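Local coordinates for arylesterase (Sulfolobus solfataricus, PDB 5L2P), which hydrolyses aromatic esters, p-nitrophenyl esters of fatty acids and aryl dialkyl phosphates such as paraoxon, with broad substrate specificity, at residues L77-H82 and I150-I155; S98-N103 and Q292-I297; Q179-P184 and A243-A248; L190-M195 and L253-E258. All coordinates share one frame; numbering follows the deposited sequence.

Interaction 1: L77-H82 and I150-I155; sequences LVMHFH and IATFGI
Leu-77 to Phe-81 and Ile-150 to Ile-155 run side by side as parallel strands, their short axes 4.5 Å apart at the closest and turned by 26°, the twist usual in an alpha/beta sheet. Four backbone bonds join them: Ala-151 N to Leu-77 O, Met-79 N to Ala-151 O, Phe-153 N to Met-79 O and Phe-81 N to Phe-153 O, the first nearly straight and the third clearly bent. Side chains then alternate between two faces. On one, CD2 of Leu-77 lies alongside Ile-150 CG2 at 4.1 Å, and Thr-152 CG2 fits between Met-79 CB and Phe-81 CE2, apolar surface for helices 124-138 and 157-171. On the other, Val-78 CG1 rests on Phe-153 CB at 3.8 Å. Beyond it Phe-153 turns its edge to the face of His-80 in an offset edge-to-face pair, ring planes at 69° and centroids 5.1 Å apart. Both rings swing opposite their backbone nitrogens (chi1 179° in His-80), which brings them side by side. The imidazole is gripped at both nitrogens, by Ser-98 and Glu-94. A leucine in place of His-80 would probably leave Ser-98 and Glu-94 without this partner and Phe-153 without its aromatic neighbour. A buried polar ring is thus tied on the sheet two residues before His-82, which belongs to the probable oxyanion-hole motif.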
# COMPACT_ATOMS: atom_id res chain seq x y z
N LEU A 77 -19.27 22.24 23.57
CA LEU A 77 -18.93 23.27 22.62
C LEU A 77 -17.92 22.76 21.62
O LEU A 77 -16.94 22.15 22.00
CB LEU A 77 -18.38 24.50 23.34
CG LEU A 77 -17.77 25.60 22.46
CD1 LEU A 77 -18.86 26.31 21.69
CD2 LEU A 77 -16.91 26.57 23.26
N VAL A 78 -18.15 23.05 20.34
CA VAL A 78 -17.24 22.67 19.28
C VAL A 78 -16.73 23.90 18.56
O VAL A 78 -17.51 24.64 17.98
CB VAL A 78 -17.93 21.75 18.28
CG1 VAL A 78 -16.99 21.41 17.10
CG2 VAL A 78 -18.42 20.46 18.97
N MET A 79 -15.42 24.13 18.62
CA MET A 79 -14.78 25.21 17.88
C MET A 79 -14.47 24.70 16.48
O MET A 79 -13.80 23.67 16.33
CB MET A 79 -13.50 25.64 18.52
CG MET A 79 -13.63 26.13 19.95
SD MET A 79 -14.60 27.61 20.10
CE MET A 79 -13.74 28.76 19.06
N HIS A 80 -14.93 25.44 15.47
CA HIS A 80 -14.78 25.00 14.10
C HIS A 80 -13.87 25.96 13.34
O HIS A 80 -14.16 27.14 13.23
CB HIS A 80 -16.16 24.93 13.44
CG HIS A 80 -16.12 24.51 12.00
ND1 HIS A 80 -17.19 24.69 11.14
CD2 HIS A 80 -15.15 23.92 11.26
CE1 HIS A 80 -16.88 24.23 9.94
NE2 HIS A 80 -15.65 23.75 9.99
N PHE A 81 -12.76 25.44 12.83
CA PHE A 81 -11.84 26.20 12.02
C PHE A 81 -11.95 25.71 10.59
O PHE A 81 -11.74 24.50 10.33
CB PHE A 81 -10.42 26.01 12.54
CG PHE A 81 -10.28 26.15 14.04
CD1 PHE A 81 -10.89 27.16 14.72
CD2 PHE A 81 -9.49 25.27 14.74
CE1 PHE A 81 -10.73 27.32 16.08
CE2 PHE A 81 -9.30 25.41 16.12
CZ PHE A 81 -9.95 26.43 16.80
N HIS A 82 -12.30 26.60 9.65
CA HIS A 82 -12.43 26.21 8.24
C HIS A 82 -11.10 25.92 7.58
O HIS A 82 -10.06 26.32 8.08
CB HIS A 82 -13.16 27.32 7.43
CG HIS A 82 -12.36 28.58 7.30
ND1 HIS A 82 -11.44 28.77 6.30
CD2 HIS A 82 -12.34 29.71 8.05
CE1 HIS A 82 -10.88 29.97 6.44
NE2 HIS A 82 -11.41 30.56 7.48
N ILE A 150 -15.10 21.43 25.86
CA ILE A 150 -14.74 22.17 24.67
C ILE A 150 -13.94 21.28 23.71
O ILE A 150 -12.85 20.80 24.05
CB ILE A 150 -13.93 23.43 25.03
CG1 ILE A 150 -14.73 24.29 26.02
CG2 ILE A 150 -13.58 24.21 23.76
CD1 ILE A 150 -14.02 25.56 26.48
N ALA A 151 -14.45 21.09 22.48
CA ALA A 151 -13.75 20.32 21.46
C ALA A 151 -13.39 21.21 20.27
O ALA A 151 -14.03 22.26 20.05
CB ALA A 151 -14.62 19.19 20.98
N THR A 152 -12.38 20.79 19.49
CA THR A 152 -12.01 21.45 18.28
C THR A 152 -12.24 20.58 17.04
O THR A 152 -12.12 19.37 17.09
CB THR A 152 -10.57 21.93 18.32
OG1 THR A 152 -9.70 20.83 18.61
CG2 THR A 152 -10.39 23.07 19.35
N PHE A 153 -12.57 21.23 15.91
CA PHE A 153 -12.89 20.54 14.67
C PHE A 153 -12.39 21.38 13.49
O PHE A 153 -12.41 22.60 13.54
CB PHE A 153 -14.39 20.33 14.60
CG PHE A 153 -14.88 19.80 13.30
CD1 PHE A 153 -15.21 20.68 12.27
CD2 PHE A 153 -15.06 18.43 13.11
CE1 PHE A 153 -15.68 20.20 11.04
CE2 PHE A 153 -15.52 17.93 11.89
CZ PHE A 153 -15.84 18.84 10.85
N GLY A 154 -11.89 20.74 12.45
CA GLY A 154 -11.30 21.44 11.36
C GLY A 154 -10.97 20.56 10.19
O GLY A 154 -10.65 19.41 10.37
N ILE A 155 -11.09 21.12 8.97
CA ILE A 155 -10.87 20.40 7.72
C ILE A 155 -9.66 20.96 6.98
O ILE A 155 -9.55 22.14 6.79
CB ILE A 155 -12.13 20.45 6.83
CG1 ILE A 155 -13.31 19.78 7.56
CG2 ILE A 155 -11.89 19.81 5.46
CD1 ILE A 155 -14.68 20.07 6.98

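Interaction 2: S98-N103 and Q292-I297; sequences SRILSN and QVTVMI
Thr-294 sets its methyl group against the backbone of Leu-101, where helices 95-105 and 287-305 of the alpha/beta hydrolase fold pack together on one side of the central sheet. The short helical segments run in roughly the same direction, 33° apart, with axes 8.5 Å from each other at the closest; the short side chain of Thr-294 sits where the two backbones come nearest, opposite Leu-101. CG2 of Thr-294 stands opposite its own backbone nitrogen, and this sends it toward helix 95-105, to within 3.8 Å of Leu-101 N and equally close to Leu-101 CB. The hydroxyl of the same residue is turned back along its own helix, where OG1 bonds to the carbonyl oxygen of Ser-290. Threonine suits the position because its polar branch is satisfied at home while the methyl serves as a short apolar contact.

Ile-100 meets this methyl at about a right angle. Its CG2 lies 3.9 Å from Thr-294 CG2 and, at the same distance, touches Val-295 CG2, so one methyl touches two consecutive residues of the opposing helix. Leu-101 also crosses Thr-294 nearly perpendicularly, but its longer chain carries on past the threonine toward the sheet. Between the side chains the contact is apolar, in keeping with its buried place. Val-295 and Met-296 additionally pack on Ala-299 and Leu-300 of a second subunit, so helix 287-305 has a neighbour there too. At the far end of the leucine, CD1 settles 4.1 Å from CG2 of Ile-297.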
# COMPACT_ATOMS: atom_id res chain seq x y z
N SER A 98 -20.95 23.41 9.57
CA SER A 98 -21.19 23.83 10.94
C SER A 98 -22.60 23.52 11.37
O SER A 98 -22.82 23.15 12.51
CB SER A 98 -20.93 25.32 11.10
OG SER A 98 -19.64 25.69 10.62
N ARG A 99 -23.55 23.71 10.45
CA ARG A 99 -24.97 23.46 10.72
C ARG A 99 -25.25 21.98 10.96
O ARG A 99 -25.92 21.63 11.92
CB ARG A 99 -25.86 23.93 9.55
CG ARG A 99 -25.94 25.41 9.42
CD ARG A 99 -26.27 25.85 7.98
NE ARG A 99 -26.63 27.25 7.96
CZ ARG A 99 -27.81 27.71 8.36
NH1 ARG A 99 -28.75 26.90 8.77
NH2 ARG A 99 -28.07 29.01 8.32
N ILE A 100 -24.76 21.13 10.07
CA ILE A 100 -24.91 19.68 10.24
C ILE A 100 -24.21 19.22 11.52
O ILE A 100 -24.72 18.35 12.24
CB ILE A 100 -24.36 18.90 9.05
CG1 ILE A 100 -25.16 19.22 7.79
CG2 ILE A 100 -24.43 17.40 9.30
CD1 ILE A 100 -24.43 18.85 6.51
N LEU A 101 -23.04 19.80 11.81
CA LEU A 101 -22.26 19.38 12.96
C LEU A 101 -22.96 19.71 14.27
O LEU A 101 -23.03 18.87 15.20
CB LEU A 101 -20.86 20.00 12.93
CG LEU A 101 -19.88 19.56 14.05
CD1 LEU A 101 -19.54 18.08 14.01
CD2 LEU A 101 -18.65 20.42 13.92
N SER A 102 -23.48 20.92 14.32
CA SER A 102 -24.25 21.41 15.46
C SER A 102 -25.47 20.53 15.75
O SER A 102 -25.74 20.19 16.88
CB SER A 102 -24.70 22.86 15.19
OG SER A 102 -25.39 23.42 16.30
N ASN A 103 -26.22 20.19 14.71
CA ASN A 103 -27.43 19.39 14.86
C ASN A 103 -27.13 17.97 15.28
O ASN A 103 -27.85 17.39 16.06
CB ASN A 103 -28.24 19.39 13.57
CG ASN A 103 -28.90 20.74 13.28
OD1 ASN A 103 -29.13 21.53 14.19
ND2 ASN A 103 -29.22 21.00 12.02
N GLN A 292 -22.37 12.45 5.72
CA GLN A 292 -22.24 11.23 6.52
C GLN A 292 -21.07 11.28 7.47
O GLN A 292 -21.22 10.92 8.65
CB GLN A 292 -22.11 10.00 5.62
CG GLN A 292 -23.43 9.62 4.96
CD GLN A 292 -23.31 8.44 4.07
OE1 GLN A 292 -22.44 8.39 3.18
NE2 GLN A 292 -24.17 7.46 4.29
N VAL A 293 -19.94 11.78 7.00
CA VAL A 293 -18.76 11.95 7.87
C VAL A 293 -19.04 12.90 9.01
O VAL A 293 -18.67 12.61 10.17
CB VAL A 293 -17.51 12.37 7.06
CG1 VAL A 293 -16.34 12.76 7.95
CG2 VAL A 293 -17.07 11.24 6.13
N THR A 294 -19.69 14.04 8.70
CA THR A 294 -20.03 15.07 9.73
C THR A 294 -21.00 14.50 10.78
O THR A 294 -20.86 14.77 11.96
CB THR A 294 -20.64 16.35 9.11
OG1 THR A 294 -19.84 16.75 8.00
CG2 THR A 294 -20.64 17.47 10.08
N VAL A 295 -21.98 13.73 10.31
CA VAL A 295 -22.94 13.09 11.20
C VAL A 295 -22.29 12.04 12.11
O VAL A 295 -22.61 11.97 13.30
CB VAL A 295 -24.10 12.46 10.39
CG1 VAL A 295 -24.93 11.49 11.21
CG2 VAL A 295 -25.01 13.55 9.87
N MET A 296 -21.40 11.23 11.54
CA MET A 296 -20.62 10.24 12.34
C MET A 296 -19.81 10.92 13.46
O MET A 296 -19.82 10.50 14.63
CB MET A 296 -19.66 9.43 11.46
CG MET A 296 -20.38 8.47 10.55
SD MET A 296 -19.33 7.32 9.68
CE MET A 296 -18.43 8.42 8.63
N ILE A 297 -19.10 11.98 13.07
CA ILE A 297 -18.29 12.72 14.00
C ILE A 297 -19.16 13.30 15.10
O ILE A 297 -18.77 13.26 16.26
CB ILE A 297 -17.50 13.82 13.29
CG1 ILE A 297 -16.34 13.20 12.48
CG2 ILE A 297 -16.97 14.86 14.26
CD1 ILE A 297 -15.69 14.16 11.47

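Interaction 3: Q179-P184 and A243-A248; sequences QVPVVP and AIVVTA
Gln-179 to Val-182 and Ala-243 to Ala-248 are neighbouring parallel strands, only 7° apart in direction, joined by bonds from Ile-244 N to Gln-179 O, Val-246 N to Pro-181 O and Val-183 N to Val-246 O. Pro-181 has no N-H to give; instead its ring carbon CD sits 3.4 Å from Ile-244 O, and CG crosses obliquely onto Val-245 CG2. Val-180 and Ile-244 lie alongside each other and point the same way, CG1 of the valine 4.1 Å from CB of the isoleucine; such branched residues suit extended strands. Gln-179 lays its CG against Ala-243 CB at 3.7 Å, having taken the position between its backbone N and carbonyl carbon (chi1 57°), while its amide NE2 bonds to the carbonyl oxygen of Pro-241. The small alanine leaves room for this aliphatic stem. An alanine in place of Gln-179 would probably leave the Pro-241 oxygen without its amide donor and take away the stem that lies on Ala-243 CB. At the other end Val-183 leaves the strand with a positive phi of 35°, and its CG1 approaches Ala-248. These are adjacent strands of the alpha/beta hydrolase sheet, on the side toward strand 271-276; strand 242-248 runs on to Asp-251, the probable acid of the triad, as is characteristic of the fold, and Val-183 packs beside it and His-281.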
# COMPACT_ATOMS: atom_id res chain seq x y z
N GLN A 179 -10.35 16.56 19.98
CA GLN A 179 -9.88 17.22 18.76
C GLN A 179 -10.26 16.37 17.55
O GLN A 179 -10.11 15.14 17.56
CB GLN A 179 -8.35 17.40 18.80
CG GLN A 179 -7.58 16.10 18.99
CD GLN A 179 -6.09 16.33 18.80
OE1 GLN A 179 -5.67 17.09 17.89
NE2 GLN A 179 -5.26 15.69 19.66
N VAL A 180 -10.74 17.04 16.50
CA VAL A 180 -11.19 16.35 15.32
C VAL A 180 -10.59 16.96 14.06
O VAL A 180 -11.24 17.72 13.36
CB VAL A 180 -12.72 16.35 15.23
CG1 VAL A 180 -13.21 15.45 14.10
CG2 VAL A 180 -13.31 15.85 16.54
N PRO A 181 -9.32 16.61 13.76
CA PRO A 181 -8.73 17.01 12.49
C PRO A 181 -9.19 16.10 11.37
O PRO A 181 -8.94 14.89 11.38
CB PRO A 181 -7.22 16.86 12.73
CG PRO A 181 -7.10 15.88 13.84
CD PRO A 181 -8.37 15.85 14.61
N VAL A 182 -9.87 16.70 10.40
CA VAL A 182 -10.33 15.98 9.23
C VAL A 182 -9.40 16.34 8.07
O VAL A 182 -9.10 17.51 7.80
CB VAL A 182 -11.76 16.39 8.90
CG1 VAL A 182 -12.25 15.73 7.62
CG2 VAL A 182 -12.65 16.06 10.08
N VAL A 183 -8.95 15.32 7.36
CA VAL A 183 -7.97 15.46 6.30
C VAL A 183 -6.90 16.55 6.56
O VAL A 183 -6.57 17.32 5.67
CB VAL A 183 -8.65 15.62 4.92
CG1 VAL A 183 -9.47 14.35 4.62
CG2 VAL A 183 -9.53 16.89 4.87
N PRO A 184 -6.28 16.53 7.73
CA PRO A 184 -5.33 17.55 8.08
C PRO A 184 -4.00 17.58 7.33
O PRO A 184 -3.48 16.53 6.88
CB PRO A 184 -5.00 17.19 9.55
CG PRO A 184 -5.07 15.71 9.58
CD PRO A 184 -6.20 15.36 8.65
N ALA A 243 -8.56 12.07 20.25
CA ALA A 243 -8.62 12.46 18.84
C ALA A 243 -9.51 11.61 17.95
O ALA A 243 -9.57 10.41 18.09
CB ALA A 243 -7.22 12.49 18.26
N ILE A 244 -10.18 12.26 17.01
CA ILE A 244 -10.82 11.57 15.90
C ILE A 244 -10.18 12.11 14.62
O ILE A 244 -10.50 13.19 14.18
CB ILE A 244 -12.33 11.83 15.89
CG1 ILE A 244 -12.95 11.31 17.18
CG2 ILE A 244 -13.00 11.17 14.69
CD1 ILE A 244 -14.37 11.74 17.45
N VAL A 245 -9.26 11.33 14.03
CA VAL A 245 -8.60 11.70 12.76
C VAL A 245 -9.22 10.98 11.57
O VAL A 245 -9.36 9.78 11.55
CB VAL A 245 -7.10 11.41 12.79
CG1 VAL A 245 -6.41 11.95 11.56
CG2 VAL A 245 -6.46 12.02 14.02
N VAL A 246 -9.62 11.77 10.57
CA VAL A 246 -10.31 11.24 9.42
C VAL A 246 -9.48 11.55 8.18
O VAL A 246 -9.00 12.66 8.04
CB VAL A 246 -11.71 11.84 9.28
CG1 VAL A 246 -12.48 11.21 8.10
CG2 VAL A 246 -12.48 11.63 10.55
N THR A 247 -9.27 10.54 7.33
CA THR A 247 -8.53 10.70 6.12
C THR A 247 -9.37 10.23 4.92
O THR A 247 -10.40 9.56 5.08
CB THR A 247 -7.20 9.95 6.16
OG1 THR A 247 -7.40 8.55 6.41
CG2 THR A 247 -6.27 10.54 7.19
N ALA A 248 -8.90 10.58 3.71
CA ALA A 248 -9.49 10.10 2.49
C ALA A 248 -8.47 9.30 1.67
O ALA A 248 -7.29 9.67 1.60
CB ALA A 248 -9.99 11.27 1.68

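Interaction 4: L190-M195 and L253-E258; sequences LASKSM and LRDQGE
Ser-194 and Asp-255 clasp each other with a reciprocal pair of bonds. Ser-194 N donates to Asp-255 OD2 at 3.0 Å, approaching from above the carboxylate plane, and Asp-255 N donates to Ser-194 OG at 3.1 Å. Each side chain thereby takes up a backbone N-H in the first turn of the other's helix, where such groups lack an earlier carbonyl within the helix. The chi1 of Ser-194, 69°, sets OG where it accepts from Asp-255 N and also bonds to Pro-252 O.

A second shell steadies the carboxylate. Arg-254 grips it side-on, NE and NH2 both reaching Asp-255 OD1, with NE at 3.0 Å in a salt bridge. The flat guanidinium also carries Ser-194 CB over one face, the carbon shifted toward the rim, so arginine supplies both charge and a packing surface. This charge, with the helix N-terminus, probably favours the ionised carboxylate. On the other segment Ser-192 is the N-cap, its OG accepting from Met-195 N at 3.1 Å and also bonding to Asp-189. Met-195, bent along its chain, brings CE alongside Leu-253 CD2 at 4.1 Å and against NE2 of Gln-256, whose OE1 bonds to the backbone N of Val-186; it is an apolar end lying beside the polar pair.

Farther out, Leu-253 touches His-281, inferred to be in the active site, and Lys-193 forms a salt bridge with Glu-258 of a third subunit. The contact thus joins the N-terminal turns of helices 193-197 and 254-266, the latter following strand 242-248 just after the probable catalytic Asp-251.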
# COMPACT_ATOMS: atom_id res chain seq x y z
N LEU A 190 7.17 14.59 1.71
CA LEU A 190 7.64 14.36 0.34
C LEU A 190 7.76 12.88 -0.04
O LEU A 190 7.90 12.55 -1.22
CB LEU A 190 8.98 15.03 0.16
CG LEU A 190 9.01 16.53 0.49
CD1 LEU A 190 10.40 17.09 0.30
CD2 LEU A 190 8.00 17.36 -0.32
N ALA A 191 7.67 11.99 0.94
CA ALA A 191 8.08 10.61 0.75
C ALA A 191 6.93 9.61 0.62
O ALA A 191 7.12 8.55 0.04
CB ALA A 191 9.03 10.20 1.84
N SER A 192 5.75 9.94 1.12
CA SER A 192 4.66 8.97 1.16
C SER A 192 4.07 8.63 -0.20
O SER A 192 4.23 9.35 -1.16
CB SER A 192 3.52 9.45 2.06
OG SER A 192 2.65 10.34 1.38
N LYS A 193 3.42 7.48 -0.27
CA LYS A 193 2.79 7.03 -1.49
C LYS A 193 1.61 7.93 -1.88
O LYS A 193 1.43 8.27 -3.07
CB LYS A 193 2.28 5.60 -1.34
CG LYS A 193 3.40 4.60 -1.34
CD LYS A 193 3.95 4.34 -2.72
CE LYS A 193 5.26 3.61 -2.69
NZ LYS A 193 5.67 3.38 -4.10
N SER A 194 0.77 8.26 -0.89
CA SER A 194 -0.40 9.08 -1.15
C SER A 194 0.02 10.43 -1.78
O SER A 194 -0.59 10.84 -2.74
CB SER A 194 -1.22 9.29 0.14
OG SER A 194 -0.56 10.09 1.07
N MET A 195 1.07 11.05 -1.25
CA MET A 195 1.54 12.32 -1.72
C MET A 195 1.99 12.27 -3.18
O MET A 195 1.54 13.07 -4.03
CB MET A 195 2.67 12.86 -0.84
CG MET A 195 3.25 14.20 -1.31
SD MET A 195 2.06 15.58 -1.36
CE MET A 195 1.72 15.79 0.39
N LEU A 253 -2.67 14.01 1.26
CA LEU A 253 -2.36 14.22 2.67
C LEU A 253 -2.77 13.01 3.50
O LEU A 253 -2.65 13.06 4.74
CB LEU A 253 -3.10 15.47 3.22
CG LEU A 253 -2.92 16.80 2.50
CD1 LEU A 253 -3.77 17.88 3.18
CD2 LEU A 253 -1.46 17.22 2.46
N ARG A 254 -3.28 11.96 2.84
CA ARG A 254 -3.75 10.77 3.56
C ARG A 254 -2.73 10.19 4.52
O ARG A 254 -3.03 9.96 5.68
CB ARG A 254 -4.18 9.70 2.56
CG ARG A 254 -4.76 8.41 3.14
CD ARG A 254 -4.83 7.30 2.08
NE ARG A 254 -3.50 6.79 1.76
CZ ARG A 254 -3.19 6.08 0.70
NH1 ARG A 254 -4.10 5.78 -0.20
NH2 ARG A 254 -1.93 5.65 0.55
N ASP A 255 -1.52 9.94 4.03
CA ASP A 255 -0.53 9.19 4.83
C ASP A 255 -0.01 9.98 6.03
O ASP A 255 0.16 9.40 7.12
CB ASP A 255 0.61 8.67 3.95
CG ASP A 255 0.13 7.52 3.01
OD1 ASP A 255 -0.91 6.89 3.33
OD2 ASP A 255 0.76 7.26 1.96
N GLN A 256 0.20 11.28 5.90
CA GLN A 256 0.61 12.13 7.03
C GLN A 256 -0.45 12.20 8.11
O GLN A 256 -0.12 12.19 9.30
CB GLN A 256 1.01 13.55 6.60
CG GLN A 256 -0.08 14.43 6.05
CD GLN A 256 0.48 15.68 5.39
OE1 GLN A 256 0.55 16.77 5.99
NE2 GLN A 256 0.90 15.52 4.14
N GLY A 257 -1.73 12.29 7.73
CA GLY A 257 -2.83 12.24 8.69
C GLY A 257 -2.86 10.91 9.46
O GLY A 257 -3.01 10.89 10.66
N GLU A 258 -2.76 9.80 8.76
CA GLU A 258 -2.73 8.48 9.41
C GLU A 258 -1.49 8.29 10.30
O GLU A 258 -1.59 7.75 11.36
CB GLU A 258 -2.87 7.36 8.38
CG GLU A 258 -4.27 7.36 7.74
CD GLU A 258 -4.46 6.32 6.65
OE1 GLU A 258 -3.45 5.78 6.10
OE2 GLU A 258 -5.61 6.03 6.31

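Interactions 1 and 3 occupy the central sheet and are neighbours in it: strand 150-155 bonds to strand 178-182 through Thr-152 O to Val-180 N and Gly-154 O to Val-182 N. Interaction 2 lies on one face of that sheet, Leu-101 packing on Val-78 and Phe-153, Ile-297 on Phe-153, Val-180 and Val-182, and Ser-98 reaching His-80. All four are buried; interaction 4 lies farthest from the chain's centre, and both 2 and 4 adjoin other subunits. Strand 242-248 runs on toward helix 254-266 of interaction 4, and Thr-247 meets Glu-258. Chemistry follows place: backbone bonds dominate within the sheet, apolar branches between helices 95-105 and 287-305, and charged, capping groups farther out.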